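Local coordinates for sigma regulatory family protein-PP2C phosphatase (Chlamydia trachomatis serovar L2, PDB 6MAB) that probably senses TCA-cycle intermediates through the periplasmic domain described here and relays the signal across the membrane to a cytoplasmic part with presumed phosphatase activity, at residues A59-M64 and V88-R93; S185-V190 and P219-D224; V126-Q131 and S150-L155; F23-L28 and F254-Y259. All blocks are in the same frame, centred on the assembly; numbering follows the deposited sequence. Where two conformers were deposited one is given.

Contact 1: residues A59-M64 and V88-R93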
# COMPACT_ATOMS: atom_id res chain seq x y z
N ALA A 59 -22.91 17.26 12.53
CA ALA A 59 -22.98 16.72 13.88
C ALA A 59 -22.33 15.35 13.96
O ALA A 59 -21.54 15.07 14.87
CB ALA A 59 -24.44 16.64 14.34
N LEU A 60 -22.65 14.47 13.01
CA LEU A 60 -22.05 13.15 13.04
C LEU A 60 -20.55 13.23 12.83
O LEU A 60 -19.78 12.51 13.49
CB LEU A 60 -22.69 12.27 11.96
CG LEU A 60 -22.06 10.89 11.83
CD1 LEU A 60 -22.16 10.12 13.13
CD2 LEU A 60 -22.72 10.11 10.70
N SER A 61 -20.11 14.10 11.92
CA SER A 61 -18.68 14.29 11.69
C SER A 61 -17.96 14.70 12.97
O SER A 61 -16.87 14.19 13.27
CB SER A 61 -18.49 15.34 10.60
OG SER A 61 -19.03 14.87 9.37
N LYS A 62 -18.55 15.62 13.73
CA LYS A 62 -17.93 16.06 14.98
C LYS A 62 -17.80 14.92 15.97
O LYS A 62 -16.81 14.82 16.70
CB LYS A 62 -18.72 17.22 15.58
CG LYS A 62 -18.38 18.55 14.94
N GLU A 63 -18.80 14.03 16.02
CA GLU A 63 -18.67 12.87 16.89
C GLU A 63 -17.58 11.92 16.39
O GLU A 63 -16.84 11.34 17.19
CB GLU A 63 -20.01 12.13 16.99
N MET A 64 -17.47 11.75 15.07
CA MET A 64 -16.42 10.89 14.53
C MET A 64 -15.04 11.48 14.81
O MET A 64 -14.09 10.75 15.11
CB MET A 64 -16.63 10.69 13.03
CG MET A 64 -17.89 9.86 12.70
SD MET A 64 -18.45 9.93 10.99
CE MET A 64 -17.05 9.29 10.08
N VAL A 88 -18.66 12.56 0.25
CA VAL A 88 -18.44 12.42 1.69
C VAL A 88 -19.60 13.05 2.43
O VAL A 88 -19.85 14.26 2.32
CB VAL A 88 -17.11 13.07 2.12
CG1 VAL A 88 -16.94 12.93 3.61
CG2 VAL A 88 -15.91 12.44 1.40
N VAL A 89 -20.31 12.25 3.22
CA VAL A 89 -21.42 12.76 4.01
C VAL A 89 -21.15 12.75 5.51
O VAL A 89 -21.96 13.31 6.27
CB VAL A 89 -22.73 12.01 3.71
CG1 VAL A 89 -23.14 12.23 2.25
CG2 VAL A 89 -22.61 10.53 4.00
N ALA A 90 -20.05 12.16 5.96
CA ALA A 90 -19.58 12.31 7.33
C ALA A 90 -18.11 11.93 7.36
O ALA A 90 -17.69 10.99 6.68
CB ALA A 90 -20.39 11.43 8.29
N SER A 91 -17.32 12.69 8.13
CA SER A 91 -15.89 12.42 8.24
C SER A 91 -15.33 12.91 9.57
O SER A 91 -15.75 13.94 10.10
CB SER A 91 -15.11 13.10 7.11
OG SER A 91 -13.75 12.69 7.15
N SER A 92 -14.37 12.15 10.10
CA SER A 92 -13.54 12.64 11.20
C SER A 92 -12.68 13.81 10.78
O SER A 92 -12.16 14.53 11.64
CB SER A 92 -12.65 11.52 11.73
OG SER A 92 -11.70 11.12 10.76
N ARG A 93 -12.48 14.01 9.47
CA ARG A 93 -11.79 15.17 8.91
C ARG A 93 -12.86 16.14 8.43
O ARG A 93 -13.39 15.99 7.33
CB ARG A 93 -10.87 14.80 7.75
CG ARG A 93 -9.48 14.35 8.14
CD ARG A 93 -8.71 13.85 6.92
NE ARG A 93 -8.12 14.91 6.12
CZ ARG A 93 -7.58 14.72 4.92
NH1 ARG A 93 -7.58 13.51 4.36
NH2 ARG A 93 -7.06 15.74 4.26
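Ser61 and Ser91 make the polar bond of this helix-to-strand contact. The backbone N of Ser91 donates to Ser61 OG at 3.0 Å in a nearly straight bond (163°). Because OG lies anti to its own carbonyl carbon (chi1 -64°), it also stays close to the helix and is hydrogen-bonded to Asp57 O, so one hydroxyl joins the first turn of helix 58-68 to the strand.

The apolar contact centres on Ala90, whose methyl sits in the notch between two side chains one helical turn apart: Leu60 CD2 and Met64 SD each approach Ala90 CB to 3.6 Å. Met64 bends at its last torsion, which brings CE alongside the strand, 3.8 Å from Ser91 CA. Further along, Ser92 CB rests on the helix backbone, 3.8 Å from Met64 O.

Turn chemistry shapes the end of the strand. Ser91 OG accepts from Arg93 N at 3.0 Å, an ST turn, and is also hydrogen-bonded to Ser76 OG, while a classic beta bulge at Val89 and Ala90 faces Leu77. With the strand at the border of its sheet, the Ser61 hydroxyl satisfies a buried edge N-H, and small residues let the helix lie close.

Contact 2: residues S185-V190 and P219-D224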
# COMPACT_ATOMS: atom_id res chain seq x y z
N SER A 185 15.77 5.90 1.65
CA SER A 185 14.77 6.89 1.27
C SER A 185 15.04 7.48 -0.12
O SER A 185 14.13 8.03 -0.73
CB SER A 185 14.74 8.01 2.31
OG SER A 185 14.08 9.16 1.81
N SER A 186 16.28 7.37 -0.62
CA SER A 186 16.55 7.82 -1.99
C SER A 186 15.81 7.00 -3.04
O SER A 186 15.78 7.41 -4.21
CB SER A 186 18.06 7.77 -2.26
OG SER A 186 18.53 6.43 -2.31
N LEU A 187 15.22 5.87 -2.67
CA LEU A 187 14.41 5.12 -3.61
C LEU A 187 12.94 5.47 -3.56
O LEU A 187 12.17 4.92 -4.35
CB LEU A 187 14.54 3.61 -3.35
CG LEU A 187 15.96 3.06 -3.25
CD1 LEU A 187 15.91 1.57 -3.03
CD2 LEU A 187 16.76 3.39 -4.51
N ASP A 188 12.53 6.34 -2.65
CA ASP A 188 11.11 6.64 -2.52
C ASP A 188 10.59 7.32 -3.79
O ASP A 188 11.19 8.27 -4.32
CB ASP A 188 10.86 7.52 -1.29
CG ASP A 188 11.09 6.78 0.04
OD1 ASP A 188 11.48 5.59 0.06
OD2 ASP A 188 10.88 7.42 1.07
N LEU A 189 9.48 6.79 -4.29
CA LEU A 189 8.78 7.27 -5.49
C LEU A 189 9.69 7.26 -6.72
O LEU A 189 9.73 8.20 -7.50
CB LEU A 189 8.17 8.65 -5.26
CG LEU A 189 7.09 8.71 -4.16
CD1 LEU A 189 6.56 10.13 -3.98
CD2 LEU A 189 5.94 7.76 -4.48
N VAL A 190 10.40 6.16 -6.88
CA VAL A 190 11.24 5.85 -8.03
C VAL A 190 10.69 4.60 -8.68
O VAL A 190 10.17 3.71 -8.00
CB VAL A 190 12.71 5.67 -7.61
CG1 VAL A 190 13.57 5.17 -8.75
CG2 VAL A 190 13.26 7.00 -7.04
N PRO A 219 15.81 9.07 -12.07
CA PRO A 219 16.31 7.89 -12.81
C PRO A 219 15.72 6.60 -12.27
O PRO A 219 15.86 6.31 -11.07
CB PRO A 219 17.83 7.95 -12.58
CG PRO A 219 18.10 9.42 -12.44
CD PRO A 219 16.91 9.96 -11.67
N PRO A 220 15.06 5.81 -13.11
CA PRO A 220 14.52 4.52 -12.66
C PRO A 220 15.64 3.55 -12.33
O PRO A 220 16.79 3.70 -12.75
CB PRO A 220 13.72 4.01 -13.86
CG PRO A 220 13.55 5.16 -14.74
CD PRO A 220 14.68 6.10 -14.50
N LEU A 221 15.28 2.51 -11.57
CA LEU A 221 16.26 1.54 -11.09
C LEU A 221 16.56 0.43 -12.08
O LEU A 221 17.59 -0.25 -11.94
CB LEU A 221 15.75 0.90 -9.79
CG LEU A 221 15.58 1.82 -8.59
CD1 LEU A 221 15.12 0.97 -7.42
CD2 LEU A 221 16.87 2.53 -8.26
N ASN A 222 15.69 0.20 -13.06
CA ASN A 222 15.95 -0.77 -14.12
C ASN A 222 16.29 -2.14 -13.55
O ASN A 222 17.31 -2.76 -13.89
CB ASN A 222 17.07 -0.27 -15.03
CG ASN A 222 17.18 -1.05 -16.33
OD1 ASN A 222 16.23 -1.71 -16.77
ND2 ASN A 222 18.35 -0.97 -16.97
N LEU A 223 15.43 -2.64 -12.67
CA LEU A 223 15.66 -3.96 -12.09
C LEU A 223 15.78 -4.99 -13.20
O LEU A 223 14.99 -5.01 -14.15
CB LEU A 223 14.52 -4.33 -11.13
CG LEU A 223 14.81 -4.02 -9.65
CD1 LEU A 223 15.20 -2.59 -9.40
CD2 LEU A 223 13.57 -4.37 -8.84
N ASP A 224 16.79 -5.84 -13.09
CA ASP A 224 17.13 -6.81 -14.13
C ASP A 224 16.92 -8.21 -13.57
O ASP A 224 17.56 -8.56 -12.57
CB ASP A 224 18.57 -6.59 -14.58
CG ASP A 224 18.93 -7.40 -15.80
OD1 ASP A 224 18.02 -7.85 -16.51
OD2 ASP A 224 20.15 -7.56 -16.05
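Val190 and Leu221 meet at about a right angle, and Leu187 comes to the same leucine in a similarly crosswise manner. Leu221 is thus the shared partner of two side chains of 185-190. Both Val190 and Leu221 leave their backbones toward the other segment. Val190 touches with a single branch: CG1, anti to the backbone N (chi1 172°), lies against the extended backbone of 219-221, 3.5 Å from Pro219 O, 4.1 Å from Pro220 CA and 3.9 Å from Leu221 CG.

Leu187 behaves differently. Its CB does not head straight for the partner; with CD1 anti to CA (chi2 -179°), the other methyl, CD2, is the one that turns to Leu221, 3.8 Å from Leu221 CD2 and 4.1 Å from Leu221 CD1. The fork of Leu221 is therefore met at its branch point by the valine and at its methyls by the leucine. Ile179, on strand 179-182, touches both Leu187 and Leu221, tying the cluster to the edge of the six-stranded sheet.

No hydrogen bond links the two segments themselves; polar ties come just beyond, as where the backbone of Leu221 bonds to Ser191 and that of Leu223 to Ile192. Between 185-190 and 219-224 the contact is therefore one of apolar packing, partly buried: side chains set crosswise join a 3-10 turn and its following loop to an extended run, while the backbone bonds of the residues just after Val190 give the alignment.

Contact 3: residues V126-Q131 and S150-L155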
# COMPACT_ATOMS: atom_id res chain seq x y z
N VAL A 126 3.12 7.13 3.94
CA VAL A 126 2.38 6.10 3.23
C VAL A 126 1.19 5.70 4.08
O VAL A 126 1.32 5.47 5.29
CB VAL A 126 3.28 4.89 2.93
CG1 VAL A 126 2.50 3.74 2.37
CG2 VAL A 126 4.35 5.31 1.94
N LEU A 127 0.03 5.59 3.44
CA LEU A 127 -1.23 5.37 4.12
C LEU A 127 -1.81 4.02 3.73
O LEU A 127 -1.73 3.60 2.58
CB LEU A 127 -2.23 6.44 3.75
CG LEU A 127 -1.85 7.87 4.08
CD1 LEU A 127 -2.80 8.87 3.43
CD2 LEU A 127 -1.80 8.04 5.58
N ALA A 128 -2.39 3.34 4.72
CA ALA A 128 -3.27 2.22 4.46
C ALA A 128 -4.63 2.77 4.11
O ALA A 128 -5.26 3.44 4.92
CB ALA A 128 -3.35 1.34 5.69
N VAL A 129 -5.07 2.49 2.89
CA VAL A 129 -6.36 2.95 2.37
C VAL A 129 -7.28 1.75 2.40
O VAL A 129 -7.08 0.79 1.65
CB VAL A 129 -6.22 3.50 0.95
CG1 VAL A 129 -7.56 4.01 0.45
CG2 VAL A 129 -5.14 4.59 0.90
N LEU A 130 -8.28 1.81 3.28
CA LEU A 130 -9.26 0.74 3.44
C LEU A 130 -10.62 1.26 3.01
O LEU A 130 -11.05 2.33 3.43
CB LEU A 130 -9.31 0.27 4.88
CG LEU A 130 -8.30 -0.82 5.22
CD1 LEU A 130 -6.86 -0.35 5.02
CD2 LEU A 130 -8.50 -1.32 6.64
N GLN A 131 -11.27 0.51 2.12
CA GLN A 131 -12.60 0.83 1.63
C GLN A 131 -13.48 -0.38 1.82
O GLN A 131 -13.10 -1.48 1.41
CB GLN A 131 -12.53 1.24 0.16
CG GLN A 131 -11.64 2.45 -0.01
CD GLN A 131 -11.52 2.95 -1.45
OE1 GLN A 131 -12.29 2.57 -2.33
NE2 GLN A 131 -10.56 3.84 -1.67
N SER A 150 -4.97 5.35 7.37
CA SER A 150 -4.15 5.11 8.55
C SER A 150 -2.67 5.26 8.20
O SER A 150 -2.20 4.67 7.21
CB SER A 150 -4.47 3.68 9.10
OG SER A 150 -3.49 3.22 10.00
N ASP A 151 -1.93 6.05 8.98
CA ASP A 151 -0.49 6.17 8.75
C ASP A 151 0.16 4.82 9.04
O ASP A 151 -0.02 4.25 10.12
CB ASP A 151 0.09 7.25 9.64
CG ASP A 151 1.47 7.70 9.20
OD1 ASP A 151 2.23 6.88 8.65
OD2 ASP A 151 1.80 8.89 9.41
N THR A 152 0.91 4.29 8.07
CA THR A 152 1.56 3.00 8.24
C THR A 152 2.96 3.08 8.85
O THR A 152 3.63 2.05 8.91
CB THR A 152 1.65 2.27 6.91
OG1 THR A 152 2.53 2.97 6.02
CG2 THR A 152 0.27 2.14 6.29
N ASN A 153 3.39 4.24 9.34
CA ASN A 153 4.74 4.31 9.89
C ASN A 153 4.94 3.31 11.03
O ASN A 153 6.02 2.74 11.16
CB ASN A 153 5.10 5.73 10.33
CG ASN A 153 4.09 6.38 11.29
OD1 ASN A 153 3.13 5.78 11.76
ND2 ASN A 153 4.36 7.65 11.59
N TYR A 154 3.90 3.06 11.84
CA TYR A 154 4.05 2.13 12.96
C TYR A 154 4.33 0.70 12.49
O TYR A 154 4.86 -0.11 13.27
CB TYR A 154 2.78 2.16 13.84
CG TYR A 154 1.60 1.45 13.22
CD1 TYR A 154 0.84 2.03 12.22
CD2 TYR A 154 1.25 0.17 13.65
CE1 TYR A 154 -0.25 1.36 11.67
CE2 TYR A 154 0.17 -0.49 13.12
CZ TYR A 154 -0.58 0.10 12.13
OH TYR A 154 -1.66 -0.57 11.58
N LEU A 155 4.03 0.38 11.23
CA LEU A 155 4.40 -0.89 10.62
C LEU A 155 5.67 -0.80 9.81
O LEU A 155 6.61 -1.57 10.00
CB LEU A 155 3.29 -1.37 9.70
CG LEU A 155 2.01 -1.82 10.37
CD1 LEU A 155 0.90 -1.81 9.32
CD2 LEU A 155 2.21 -3.22 10.97
O HOH W 1 4.22 6.80 6.62
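Thr152 folds back on Val126, and each atom of its side chain finds something on the neighbouring strand. CB lies 3.6 Å from Val126 O. From there OG1 turns to the position between the backbone N and the carbonyl carbon (chi1 67°), close enough to its own N-H for both to address the same acceptor. The hydroxyl donates to Val126 O at 2.9 Å, coming in 60° out of the carbonyl plane, whereas Thr152 N, 3.0 Å from Val126 O, approaches almost in line with the C=O bond. One carbonyl oxygen is thus gripped by two donors from a single residue. The remaining branch, CG2, packs over the strand, 3.3 Å from Ala128 N and 3.8 Å from Ala128 CB, while Leu117 covers the threonine from the next strand.

Before this residue the pairing is regular. Ala128 and Ser150 form an antiparallel hydrogen-bonded pair, with Ala128 N donating to Ser150 O at 2.8 Å, and Leu127 stands across from Asp151 in a non-hydrogen-bonded pair. A water bridges Val126 N and Asp151 OD1. That same OD1 accepts from Asn153 N at 3.0 Å, and Asp151 OD2 is held by Gln125 NE2. The result is the open end of a beta hairpin, 126-135 with 142-151, where an Asx turn leads from the second strand into helix 153-160.

Contact 4: residues F23-L28 and F254-Y259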
# COMPACT_ATOMS: atom_id res chain seq x y z
N PHE A 23 8.18 -13.16 5.38
CA PHE A 23 7.82 -12.78 6.75
C PHE A 23 7.20 -11.40 6.78
O PHE A 23 6.23 -11.16 7.51
CB PHE A 23 9.04 -12.81 7.67
CG PHE A 23 8.79 -12.15 9.00
CD1 PHE A 23 8.33 -12.88 10.08
CD2 PHE A 23 9.02 -10.79 9.17
CE1 PHE A 23 8.09 -12.27 11.29
CE2 PHE A 23 8.78 -10.18 10.38
CZ PHE A 23 8.31 -10.92 11.45
N LYS A 24 7.78 -10.46 6.03
CA LYS A 24 7.25 -9.10 6.04
C LYS A 24 5.87 -9.06 5.40
O LYS A 24 4.97 -8.36 5.89
CB LYS A 24 8.24 -8.16 5.34
CG LYS A 24 9.59 -8.06 6.07
CD LYS A 24 10.63 -7.32 5.23
CE LYS A 24 12.04 -7.45 5.77
NZ LYS A 24 12.24 -6.75 7.05
N ALA A 25 5.68 -9.82 4.32
CA ALA A 25 4.37 -9.93 3.68
C ALA A 25 3.33 -10.46 4.66
O ALA A 25 2.21 -9.96 4.72
CB ALA A 25 4.45 -10.85 2.46
N HIS A 26 3.69 -11.51 5.40
CA HIS A 26 2.74 -12.09 6.35
C HIS A 26 2.38 -11.09 7.43
O HIS A 26 1.21 -11.00 7.84
CB HIS A 26 3.35 -13.36 6.95
CG HIS A 26 2.57 -13.91 8.10
ND1 HIS A 26 1.46 -14.70 7.93
CD2 HIS A 26 2.75 -13.78 9.44
CE1 HIS A 26 0.98 -15.04 9.12
NE2 HIS A 26 1.74 -14.49 10.05
N THR A 27 3.36 -10.31 7.89
CA THR A 27 3.07 -9.29 8.89
C THR A 27 2.05 -8.28 8.36
O THR A 27 1.07 -7.94 9.03
CB THR A 27 4.37 -8.59 9.32
OG1 THR A 27 5.25 -9.55 9.92
CG2 THR A 27 4.09 -7.49 10.34
N LEU A 28 2.27 -7.81 7.13
CA LEU A 28 1.34 -6.86 6.54
C LEU A 28 -0.04 -7.48 6.31
O LEU A 28 -1.06 -6.79 6.45
CB LEU A 28 1.94 -6.30 5.26
CG LEU A 28 3.20 -5.45 5.50
CD1 LEU A 28 3.86 -5.09 4.17
CD2 LEU A 28 2.89 -4.17 6.27
N PHE A 254 -0.15 -4.58 -3.79
CA PHE A 254 1.21 -4.07 -3.70
C PHE A 254 2.17 -5.24 -3.59
O PHE A 254 1.75 -6.39 -3.46
CB PHE A 254 1.37 -3.06 -2.55
CG PHE A 254 1.27 -3.65 -1.18
CD1 PHE A 254 2.40 -4.11 -0.56
CD2 PHE A 254 0.06 -3.64 -0.48
CE1 PHE A 254 2.34 -4.63 0.72
CE2 PHE A 254 -0.01 -4.17 0.81
CZ PHE A 254 1.14 -4.67 1.40
N ARG A 255 3.46 -4.94 -3.69
CA ARG A 255 4.51 -5.94 -3.70
C ARG A 255 5.56 -5.53 -2.69
O ARG A 255 5.62 -4.38 -2.26
CB ARG A 255 5.16 -6.07 -5.10
CG ARG A 255 4.17 -6.25 -6.25
CD ARG A 255 4.78 -7.08 -7.39
NE ARG A 255 5.48 -6.29 -8.38
CZ ARG A 255 6.23 -6.82 -9.34
NH1 ARG A 255 6.37 -8.14 -9.43
NH2 ARG A 255 6.84 -6.03 -10.22
N ILE A 256 6.41 -6.49 -2.32
CA ILE A 256 7.52 -6.24 -1.42
C ILE A 256 8.80 -6.64 -2.14
O ILE A 256 8.90 -7.75 -2.68
CB ILE A 256 7.38 -7.02 -0.10
CG1 ILE A 256 6.18 -6.52 0.71
CG2 ILE A 256 8.60 -6.87 0.76
CD1 ILE A 256 5.82 -7.46 1.84
N LEU A 257 9.77 -5.73 -2.15
CA LEU A 257 11.11 -5.98 -2.66
C LEU A 257 12.05 -6.04 -1.47
O LEU A 257 12.21 -5.04 -0.76
CB LEU A 257 11.55 -4.87 -3.63
CG LEU A 257 13.03 -4.89 -4.02
CD1 LEU A 257 13.41 -6.05 -4.90
CD2 LEU A 257 13.36 -3.55 -4.72
N THR A 258 12.66 -7.20 -1.21
CA THR A 258 13.78 -7.21 -0.27
C THR A 258 15.08 -7.16 -1.07
O THR A 258 15.14 -7.63 -2.20
CB THR A 258 13.74 -8.42 0.63
OG1 THR A 258 13.59 -9.58 -0.18
CG2 THR A 258 12.58 -8.30 1.62
N TYR A 259 16.11 -6.54 -0.50
CA TYR A 259 17.34 -6.36 -1.26
C TYR A 259 18.50 -6.23 -0.29
O TYR A 259 18.33 -5.94 0.90
CB TYR A 259 17.25 -5.16 -2.24
CG TYR A 259 17.10 -3.77 -1.59
CD1 TYR A 259 15.86 -3.32 -1.17
CD2 TYR A 259 18.20 -2.94 -1.40
CE1 TYR A 259 15.70 -2.06 -0.56
CE2 TYR A 259 18.05 -1.68 -0.79
CZ TYR A 259 16.80 -1.27 -0.38
OH TYR A 259 16.62 -0.04 0.24
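Ile256 drives its CD1 methyl onto the backbone of the helix at Ala25. The contacts are close, 3.4 Å to Ala25 CA and 3.7 Å to Ala25 CB, and the small alanine lets the methyl come so near. An extended side chain (chi2 167°) carries CD1 that far out from the strand. One turn on, Leu28 adds to the apolar packing: its CD1 lies 3.9 Å from Ile256 CD1.

The aromatic contact also belongs to Leu28, whose CD1 meets the Phe254 ring at its edge, near the ring plane, 3.8 Å from Phe254 CE1.

Helix 2-31 here runs roughly antiparallel to the strand (147° between the short segments), the axes coming within 9.4 Å at closest approach. A long N-terminal helix leading into a chain with two successive antiparallel sheets is consistent with a double-Cache sensor domain, and this contact fastens that helix to the later sheet.

Two amphipathic side chains extend the packing with their carbon portions. Lys24 CD approaches Thr258 CG2 at 4.2 Å, a looser touch, and their polar ends part company: Lys24 NZ goes on to hydrogen-bond Leu159 O at helix 153-160, while Thr258 OG1 bonds to Leu17 O, earlier on helix 2-31.

In the fold
The chain opens contact 4 first, in helix 2-31, and closes it last, in strand 254-261, so the other three nest inside its loop. Within it, contacts 1, 3 and 2 follow in series, and none cross. Contact 1 packs helix 58-68 against an edge strand, 86-91, of the five-stranded sheet, and contact 3 pairs two strands of that same sheet. Contact 2 then closes a long loop excursion beside the six-stranded sheet, where it touches contact 4 as Leu187 CD1 packs 3.7 Å from Tyr259 OH. Contacts 1 and 2 lie on opposite sides of the chain's centre, their centres 39 Å apart, while contacts 3 and 4 nearly meet, about 4 Å between nearest atoms.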